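CRISPR-associated protein, Cse2 family (Meiothermus ruber, PDB 3WA8) probably serves as the CasB (Cse2) subunit of a type I-E CRISPR interference complex, binding G-rich crRNA sequence and helping to stabilise the R-loop. Local coordinates at residues V76-L81 against S154-R159; A25-M30 against G70-T75; S163-D168 against Q181-A186. One frame throughout, in Å; residues are numbered along the deposited sequence.

Interaction 1: residues V76-L81 against S154-R159; sequences VSSSEL and SQDDIR
The N-cap end of helix 78-82 meets the loop that follows helix 141-154, with Ser78 and Ser79 on the helix side and Asp156 and Arg159 across from them. Ser77 is the N-cap: its OG accepts from Glu80 N at 3.0 Å, which caps a first-turn amide at the start of the helix. The next two serines then face the loop. Ser78 supplies the hydrogen bond of the contact, OG giving to Asp156 O at 2.9 Å. Its OG sits between the backbone N and the carbonyl carbon (chi1 36°), a setting that swings the hydroxyl over to the loop. The donor stands well above the carbonyl plane, 51° out of it, and is not lined up with a lone pair. Asp156 also turns its carboxylate back to the same serine, OD1 lying 3.9 Å from Ser78 N; a negative group this near the start of a helix probably interacts favourably with the partial positive charge there. Ser79 works by packing. Its CB and OG lie against Arg159 CB, and the arginine chain, extended from CG to NE, runs on past Ser79 with CD 4.0 Å from Ser79 CB. A mercury ion lies about 4 Å from the Arg159 side chain. Farther out, Ile158 turns away from the serines and packs on Ala112 and Gln115 of helix 109-119, while Glu80 forms a salt bridge with Arg19 and accepts a hydrogen bond from Trp72 NE1. Between them these contacts join two pieces of chain that are far apart in sequence, within an all-helical protein. Deeper in, the N-cap residue itself touches the loop, Ser77 CB lying 4.1 Å from Ile158 O.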
loop_
_atom_site.group_PDB
_atom_site.type_symbol
_atom_site.label_atom_id
_atom_site.label_comp_id
_atom_site.label_asym_id
_atom_site.label_seq_id
_atom_site.Cartn_x
_atom_site.Cartn_y
_atom_site.Cartn_z
ATOM N N VAL A 76 8.468 4.111 8.292
ATOM C CA VAL A 76 9.163 5.108 9.074
ATOM C C VAL A 76 8.173 6.203 9.488
ATOM O O VAL A 76 8.520 7.111 10.248
ATOM C CB VAL A 76 10.354 5.672 8.243
ATOM C CG1 VAL A 76 10.513 7.157 8.413
ATOM C CG2 VAL A 76 11.628 4.939 8.594
ATOM N N SER A 77 6.936 6.101 8.995
ATOM C CA SER A 77 5.960 7.180 9.136
ATOM C C SER A 77 5.502 7.339 10.578
ATOM O O SER A 77 5.373 6.354 11.315
ATOM C CB SER A 77 4.736 6.900 8.290
ATOM O OG SER A 77 3.748 6.311 9.119
ATOM N N SER A 78 5.229 8.583 10.958
ATOM C CA SER A 78 4.712 8.890 12.290
ATOM C C SER A 78 3.321 8.300 12.469
ATOM O O SER A 78 2.960 7.845 13.550
ATOM C CB SER A 78 4.723 10.398 12.545
ATOM O OG SER A 78 4.418 11.107 11.364
ATOM N N SER A 79 2.567 8.267 11.378
ATOM C CA SER A 79 1.234 7.702 11.368
ATOM C C SER A 79 1.196 6.252 11.823
ATOM O O SER A 79 0.239 5.852 12.479
ATOM C CB SER A 79 0.621 7.842 9.991
ATOM O OG SER A 79 0.557 9.213 9.623
ATOM N N GLU A 80 2.226 5.469 11.518
ATOM C CA GLU A 80 2.272 4.091 12.017
ATOM C C GLU A 80 2.513 4.038 13.528
ATOM O O GLU A 80 2.113 3.080 14.197
ATOM C CB GLU A 80 3.310 3.253 11.267
ATOM C CG GLU A 80 3.723 1.957 11.973
ATOM C CD GLU A 80 2.779 0.771 11.743
ATOM O OE1 GLU A 80 1.828 0.854 10.941
ATOM O OE2 GLU A 80 3.020 -0.280 12.374
ATOM N N LEU A 81 3.153 5.059 14.077
ATOM C CA LEU A 81 3.357 5.082 15.514
ATOM C C LEU A 81 2.022 5.313 16.216
ATOM O O LEU A 81 1.832 4.892 17.352
ATOM C CB LEU A 81 4.381 6.141 15.905
ATOM C CG LEU A 81 5.742 6.078 15.207
ATOM C CD1 LEU A 81 6.663 7.156 15.738
ATOM C CD2 LEU A 81 6.379 4.721 15.372
ATOM N N SER A 154 9.304 9.572 2.749
ATOM C CA SER A 154 10.129 10.755 2.916
ATOM C C SER A 154 9.380 11.914 3.519
ATOM O O SER A 154 9.984 12.706 4.230
ATOM C CB SER A 154 10.701 11.224 1.583
ATOM O OG SER A 154 11.718 10.348 1.154
ATOM N N GLN A 155 8.096 12.075 3.200
ATOM C CA GLN A 155 7.318 13.097 3.910
ATOM C C GLN A 155 6.899 12.481 5.211
ATOM O O GLN A 155 6.449 11.344 5.267
ATOM C CB GLN A 155 6.094 13.579 3.150
ATOM C CG GLN A 155 6.397 14.158 1.809
ATOM C CD GLN A 155 7.313 15.327 1.872
ATOM O OE1 GLN A 155 8.372 15.326 1.247
ATOM N NE2 GLN A 155 6.918 16.344 2.616
ATOM N N ASP A 156 7.061 13.229 6.278
ATOM C CA ASP A 156 6.937 12.609 7.574
ATOM C C ASP A 156 5.468 12.313 7.912
ATOM O O ASP A 156 5.158 11.286 8.530
ATOM C CB ASP A 156 7.575 13.513 8.623
ATOM C CG ASP A 156 7.749 12.821 9.921
ATOM O OD1 ASP A 156 7.541 11.586 9.960
ATOM O OD2 ASP A 156 8.101 13.510 10.898
ATOM N N ASP A 157 4.589 13.204 7.446
ATOM C CA ASP A 157 3.267 13.372 8.004
ATOM C C ASP A 157 2.194 12.645 7.225
ATOM O O ASP A 157 1.024 12.815 7.523
ATOM C CB ASP A 157 2.927 14.864 8.037
ATOM C CG ASP A 157 4.028 15.701 8.689
ATOM O OD1 ASP A 157 5.205 15.261 8.676
ATOM O OD2 ASP A 157 3.732 16.802 9.228
ATOM N N ILE A 158 2.564 11.850 6.229
ATOM C CA ILE A 158 1.561 11.212 5.390
ATOM C C ILE A 158 1.303 9.765 5.773
ATOM O O ILE A 158 2.213 8.937 5.774
ATOM C CB ILE A 158 1.973 11.252 3.926
ATOM C CG1 ILE A 158 2.005 12.702 3.459
ATOM C CG2 ILE A 158 1.017 10.410 3.069
ATOM C CD1 ILE A 158 2.571 12.885 2.099
ATOM N N ARG A 159 0.052 9.466 6.094
ATOM C CA ARG A 159 -0.341 8.129 6.506
ATOM C C ARG A 159 -0.598 7.254 5.298
ATOM O O ARG A 159 -1.247 7.703 4.388
ATOM C CB ARG A 159 -1.608 8.211 7.362
ATOM C CG ARG A 159 -2.296 6.880 7.575
ATOM C CD ARG A 159 -3.088 6.816 8.869
ATOM N NE ARG A 159 -3.718 5.505 9.015
ATOM C CZ ARG A 159 -4.770 5.258 9.789
ATOM N NH1 ARG A 159 -5.328 6.212 10.531
ATOM N NH2 ARG A 159 -5.269 4.040 9.827
#

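Interaction 2: residues A25-M30 against G70-T75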
loop_
_atom_site.group_PDB
_atom_site.type_symbol
_atom_site.label_atom_id
_atom_site.label_comp_id
_atom_site.label_asym_id
_atom_site.label_seq_id
_atom_site.Cartn_x
_atom_site.Cartn_y
_atom_site.Cartn_z
ATOM N N ALA A 25 13.221 -10.577 13.952
ATOM C CA ALA A 25 13.582 -11.531 12.891
ATOM C C ALA A 25 12.552 -11.564 11.763
ATOM O O ALA A 25 12.945 -11.507 10.602
ATOM C CB ALA A 25 13.810 -12.909 13.427
ATOM N N ASP A 26 11.259 -11.645 12.079
ATOM C CA ASP A 26 10.255 -11.651 11.021
ATOM C C ASP A 26 10.420 -10.429 10.150
ATOM O O ASP A 26 10.391 -10.534 8.900
ATOM C CB ASP A 26 8.846 -11.642 11.570
ATOM C CG ASP A 26 8.545 -12.855 12.407
ATOM O OD1 ASP A 26 8.895 -13.969 11.928
ATOM O OD2 ASP A 26 7.954 -12.700 13.520
ATOM N N LEU A 27 10.619 -9.265 10.786
ATOM C CA LEU A 27 10.661 -8.007 10.028
ATOM C C LEU A 27 11.866 -8.008 9.077
ATOM O O LEU A 27 11.766 -7.559 7.913
ATOM C CB LEU A 27 10.654 -6.812 10.971
ATOM C CG LEU A 27 9.482 -6.804 11.945
ATOM C CD1 LEU A 27 9.751 -5.888 13.105
ATOM C CD2 LEU A 27 8.211 -6.394 11.241
ATOM N N ALA A 28 12.978 -8.574 9.558
ATOM C CA ALA A 28 14.177 -8.678 8.754
ATOM C C ALA A 28 13.882 -9.487 7.499
ATOM O O ALA A 28 14.203 -9.030 6.406
ATOM C CB ALA A 28 15.326 -9.273 9.548
ATOM N N ARG A 29 13.238 -10.650 7.660
ATOM C CA ARG A 29 12.847 -11.480 6.533
ATOM C C ARG A 29 11.880 -10.761 5.589
ATOM O O ARG A 29 12.128 -10.694 4.359
ATOM C CB ARG A 29 12.195 -12.737 7.003
ATOM C CG ARG A 29 13.148 -13.738 7.550
ATOM C CD ARG A 29 12.506 -15.135 7.592
ATOM N NE ARG A 29 13.560 -16.034 7.224
ATOM C CZ ARG A 29 13.748 -16.512 6.010
ATOM N NH1 ARG A 29 12.894 -16.264 5.031
ATOM N NH2 ARG A 29 14.793 -17.276 5.786
ATOM N N MET A 30 10.808 -10.203 6.168
ATOM C CA MET A 30 9.798 -9.455 5.396
ATOM C C MET A 30 10.468 -8.380 4.540
ATOM O O MET A 30 10.142 -8.225 3.360
ATOM C CB MET A 30 8.741 -8.821 6.304
ATOM C CG MET A 30 7.812 -9.803 7.031
ATOM S SD MET A 30 6.824 -8.926 8.298
ATOM C CE MET A 30 6.050 -10.269 9.178
ATOM N N GLY A 70 6.486 -6.529 3.545
ATOM C CA GLY A 70 7.809 -5.930 3.412
ATOM C C GLY A 70 7.764 -4.427 3.531
ATOM O O GLY A 70 8.589 -3.827 4.241
ATOM N N LEU A 71 6.799 -3.803 2.852
ATOM C CA LEU A 71 6.747 -2.356 2.869
ATOM C C LEU A 71 6.428 -1.902 4.279
ATOM O O LEU A 71 7.025 -0.953 4.788
ATOM C CB LEU A 71 5.711 -1.818 1.897
ATOM C CG LEU A 71 6.079 -2.032 0.431
ATOM C CD1 LEU A 71 4.883 -1.819 -0.544
ATOM C CD2 LEU A 71 7.294 -1.195 0.082
ATOM N N TRP A 72 5.501 -2.610 4.914
ATOM C CA TRP A 72 5.051 -2.230 6.219
ATOM C C TRP A 72 6.250 -2.369 7.145
ATOM O O TRP A 72 6.520 -1.504 7.975
ATOM C CB TRP A 72 3.882 -3.113 6.647
ATOM C CG TRP A 72 3.606 -3.016 8.083
ATOM C CD1 TRP A 72 2.951 -2.008 8.713
ATOM C CD2 TRP A 72 4.023 -3.936 9.108
ATOM N NE1 TRP A 72 2.943 -2.234 10.076
ATOM C CE2 TRP A 72 3.589 -3.415 10.339
ATOM C CE3 TRP A 72 4.730 -5.143 9.103
ATOM C CZ2 TRP A 72 3.811 -4.073 11.555
ATOM C CZ3 TRP A 72 4.956 -5.798 10.328
ATOM C CH2 TRP A 72 4.499 -5.259 11.526
ATOM N N ALA A 73 6.993 -3.460 6.963
ATOM C CA ALA A 73 8.154 -3.776 7.797
ATOM C C ALA A 73 9.260 -2.749 7.587
ATOM O O ALA A 73 10.229 -2.721 8.319
ATOM C CB ALA A 73 8.635 -5.150 7.462
ATOM N N SER A 74 9.099 -1.897 6.578
ATOM C CA SER A 74 10.101 -0.883 6.257
ATOM C C SER A 74 9.698 0.481 6.737
ATOM O O SER A 74 10.487 1.419 6.675
ATOM C CB SER A 74 10.305 -0.788 4.753
ATOM O OG SER A 74 10.856 -1.978 4.263
ATOM N N THR A 75 8.473 0.605 7.223
ATOM C CA THR A 75 7.926 1.931 7.464
ATOM C C THR A 75 8.687 2.823 8.436
ATOM O O THR A 75 9.409 2.370 9.297
ATOM C CB THR A 75 6.448 1.906 7.859
ATOM O OG1 THR A 75 5.966 3.260 7.819
ATOM C CG2 THR A 75 6.258 1.317 9.267
#
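Leu27 and Met30, one turn apart on helix 24-32, bring their side chains to Trp72 and Ala73 in residues 70-75, toward the end of helix 59-72. The apolar packing comes first. Leu27 reaches the six-membered ring of the tryptophan with one methyl, CD2, which lies 3.4 Å from Trp72 CZ3 and 3.9 Å from Trp72 CH2. The two side chains cross at a slant. That same methyl touches Ala73 CB, and Met30 CB comes to 3.9 Å from Ala73 CB, so the alanine methyl touches both longer side chains. The sulfur contact is of a different kind. Met30 SD stands 5.4 Å from the centroid of the Trp72 six-membered ring and 88° off its normal, beside the ring edge at CZ3. Extension of the methionine chain beyond CG (chi2 170°) carries the sulfur out to this position. Backbone meets backbone at Gly70, where the lack of a side chain probably helps the two chains approach: Met30 CA and Gly70 CA are 4.5 Å apart, and Met30 O packs against the glycine CA. Polar bonds hold the second segment in shape. Ser74 OG gives to Gly70 O at 2.9 Å, the donor tilted 31° from the carbonyl plane, and a type I turn spans Trp72 to Thr75. The indole, whose NE1 is taken by Glu80, also meets Trp162 edge-to-face; Met30 packs further on Leu18 and Leu44. Close helix packing at a glycine, with a Met-aromatic contact beside it, is how these two helices meet in the all-helical Cse2 fold.

Interaction 3: residues S163-D168 against Q181-A186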
loop_
_atom_site.group_PDB
_atom_site.type_symbol
_atom_site.label_atom_id
_atom_site.label_comp_id
_atom_site.label_asym_id
_atom_site.label_seq_id
_atom_site.Cartn_x
_atom_site.Cartn_y
_atom_site.Cartn_z
ATOM N N SER A 163 -4.011 -1.737 5.214
ATOM C CA SER A 163 -5.024 -2.724 4.894
ATOM C C SER A 163 -5.740 -2.375 3.582
ATOM O O SER A 163 -5.973 -3.243 2.731
ATOM C CB SER A 163 -5.996 -2.931 6.044
ATOM O OG SER A 163 -6.835 -1.822 6.158
ATOM N N GLU A 164 -6.058 -1.096 3.392
ATOM C CA GLU A 164 -6.661 -0.699 2.122
ATOM C C GLU A 164 -5.670 -0.942 0.972
ATOM O O GLU A 164 -6.081 -1.395 -0.103
ATOM C CB GLU A 164 -7.186 0.742 2.149
ATOM C CG GLU A 164 -8.633 0.897 2.650
ATOM C CD GLU A 164 -8.777 1.043 4.210
ATOM O OE1 GLU A 164 -7.812 0.712 4.961
ATOM O OE2 GLU A 164 -9.871 1.481 4.682
ATOM N N LEU A 165 -4.377 -0.687 1.204
ATOM C CA LEU A 165 -3.387 -0.919 0.160
ATOM C C LEU A 165 -3.437 -2.385 -0.306
ATOM O O LEU A 165 -3.552 -2.682 -1.523
ATOM C CB LEU A 165 -1.982 -0.528 0.603
ATOM C CG LEU A 165 -0.927 -0.578 -0.523
ATOM C CD1 LEU A 165 -1.220 0.449 -1.601
ATOM C CD2 LEU A 165 0.495 -0.347 0.004
ATOM N N LEU A 166 -3.413 -3.306 0.656
ATOM C CA LEU A 166 -3.430 -4.723 0.315
ATOM C C LEU A 166 -4.689 -5.109 -0.464
ATOM O O LEU A 166 -4.590 -5.752 -1.511
ATOM C CB LEU A 166 -3.238 -5.586 1.563
ATOM C CG LEU A 166 -3.393 -7.086 1.378
ATOM C CD1 LEU A 166 -2.360 -7.641 0.385
ATOM C CD2 LEU A 166 -3.314 -7.749 2.725
ATOM N N ARG A 167 -5.851 -4.704 0.043
ATOM C CA ARG A 167 -7.117 -4.942 -0.648
ATOM C C ARG A 167 -7.039 -4.421 -2.091
ATOM O O ARG A 167 -7.489 -5.085 -3.034
ATOM C CB ARG A 167 -8.279 -4.293 0.126
ATOM C CG ARG A 167 -9.653 -4.221 -0.596
ATOM C CD ARG A 167 -10.528 -3.003 -0.120
ATOM N NE ARG A 167 -10.934 -2.142 -1.252
ATOM C CZ ARG A 167 -12.201 -1.914 -1.660
ATOM N NH1 ARG A 167 -13.248 -2.445 -1.018
ATOM N NH2 ARG A 167 -12.441 -1.126 -2.720
ATOM N N ASP A 168 -6.434 -3.243 -2.255
ATOM C CA ASP A 168 -6.359 -2.599 -3.557
ATOM C C ASP A 168 -5.409 -3.343 -4.475
ATOM O O ASP A 168 -5.783 -3.681 -5.606
ATOM C CB ASP A 168 -5.983 -1.126 -3.429
ATOM C CG ASP A 168 -7.183 -0.238 -3.118
ATOM O OD1 ASP A 168 -8.339 -0.683 -3.291
ATOM O OD2 ASP A 168 -6.972 0.914 -2.678
ATOM N N GLN A 181 -8.812 3.247 -11.586
ATOM C CA GLN A 181 -9.808 4.307 -11.651
ATOM C C GLN A 181 -9.902 4.988 -10.296
ATOM O O GLN A 181 -9.909 6.225 -10.217
ATOM C CB GLN A 181 -11.190 3.766 -11.981
ATOM C CG GLN A 181 -11.361 3.302 -13.356
ATOM C CD GLN A 181 -12.758 2.848 -13.614
ATOM O OE1 GLN A 181 -13.717 3.593 -13.438
ATOM N NE2 GLN A 181 -12.888 1.626 -14.061
ATOM N N LYS A 182 -9.986 4.174 -9.239
ATOM C CA LYS A 182 -10.332 4.664 -7.911
ATOM C C LYS A 182 -9.216 5.553 -7.431
ATOM O O LYS A 182 -9.456 6.653 -6.942
ATOM C CB LYS A 182 -10.507 3.499 -6.941
ATOM C CG LYS A 182 -11.226 3.847 -5.635
ATOM C CD LYS A 182 -10.760 2.960 -4.487
ATOM C CE LYS A 182 -11.133 1.471 -4.654
ATOM N NZ LYS A 182 -10.320 0.592 -3.753
ATOM N N TRP A 183 -7.989 5.071 -7.593
ATOM C CA TRP A 183 -6.834 5.839 -7.203
ATOM C C TRP A 183 -6.799 7.164 -7.930
ATOM O O TRP A 183 -6.632 8.200 -7.301
ATOM C CB TRP A 183 -5.575 5.047 -7.469
ATOM C CG TRP A 183 -5.354 3.994 -6.458
ATOM C CD1 TRP A 183 -6.276 3.480 -5.587
ATOM C CD2 TRP A 183 -4.146 3.287 -6.217
ATOM N NE1 TRP A 183 -5.713 2.503 -4.811
ATOM C CE2 TRP A 183 -4.409 2.350 -5.182
ATOM C CE3 TRP A 183 -2.867 3.330 -6.785
ATOM C CZ2 TRP A 183 -3.443 1.481 -4.694
ATOM C CZ3 TRP A 183 -1.892 2.458 -6.297
ATOM C CH2 TRP A 183 -2.191 1.547 -5.255
ATOM N N ALA A 184 -6.992 7.138 -9.245
ATOM C CA ALA A 184 -6.878 8.343 -10.031
ATOM C C ALA A 184 -7.846 9.402 -9.516
ATOM O O ALA A 184 -7.516 10.605 -9.422
ATOM C CB ALA A 184 -7.145 8.045 -11.493
ATOM N N ARG A 185 -9.045 8.951 -9.165
ATOM C CA ARG A 185 -10.088 9.874 -8.759
ATOM C C ARG A 185 -9.731 10.429 -7.420
ATOM O O ARG A 185 -9.972 11.591 -7.173
ATOM C CB ARG A 185 -11.463 9.216 -8.719
ATOM C CG ARG A 185 -11.876 8.646 -10.042
ATOM C CD ARG A 185 -13.270 8.141 -10.015
ATOM N NE ARG A 185 -13.497 7.492 -11.282
ATOM C CZ ARG A 185 -14.678 7.337 -11.851
ATOM N NH1 ARG A 185 -15.777 7.773 -11.249
ATOM N NH2 ARG A 185 -14.748 6.751 -13.039
ATOM N N ALA A 186 -9.128 9.611 -6.571
ATOM C CA ALA A 186 -8.740 10.073 -5.254
ATOM C C ALA A 186 -7.701 11.145 -5.427
ATOM O O ALA A 186 -7.821 12.210 -4.845
ATOM C CB ALA A 186 -8.206 8.945 -4.420
#
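Asp168 joins two successive helices, 162-170 and 178-197, through a salt-bridge network and an indole bond, one carboxylate oxygen serving each. OD2 accepts from Trp183 NE1 at 2.9 Å, and the bond is nearly straight, with 176° at the hydrogen. It lies in the plane of the indole but comes to the oxygen from above the carboxylate, whose plane is turned 67° from the ring. OD1 forms the salt bridge with Lys182 NZ; the modelled separation of 2.4 Å is too short to be taken literally at this resolution. Arg167 adds a long ion pair from NE, 3.6 Å from Asp168 OD1. Its guanidinium presents its edge to both Asp168 OD1 and Lys182 NZ, and so two positive side chains gather round one carboxylate, which probably favours its ionised form. The lysine gets there from the other helix with a bend at chi3, arriving from the direction opposite to the aspartate. The axes of segments 163-168 and 181-186 run roughly opposite ways (137° between their directions) and come no nearer than 12.8 Å, a spacing bridged here by long side chains. Thr108, from a loop, touches Asp168, Lys182 and Trp183 alike. Around the indole the contact becomes apolar: Trp183 meets Trp172 edge-to-face and packs on Leu133 and Leu134 of helix 124-135. A phenylalanine in place of Trp183 is likely to leave Asp168 OD2 without its N-H partner and open a gap beside Leu165. That leucine crosses the indole at about a right angle, its CD1 lying 3.9 Å from both Trp183 CZ2 and Trp183 CH2.

Overall arrangement
Along the chain the three contacts overlap nowhere: interaction 2 closes before interaction 1 opens, and interaction 1 closes before interaction 3 opens. All belong to one helical Cse2 family region. Interactions 1 and 2, with centres about 16 Å apart, are directly coupled: helix 78-82 follows helix 59-72, and Glu80 of the first reaches the Trp72 indole of the second. Interaction 3 follows a few residues after interaction 1, centres about 18 Å apart. Interactions 2 and 3 sit on opposite sides of the chain's centre, centres about 22 Å apart. Interaction 2 ties helix 24-32 to helix 59-72, interaction 1 ties helix 78-82 to the loop after helix 141-154, and interaction 3 separately ties helices 162-170 and 178-197.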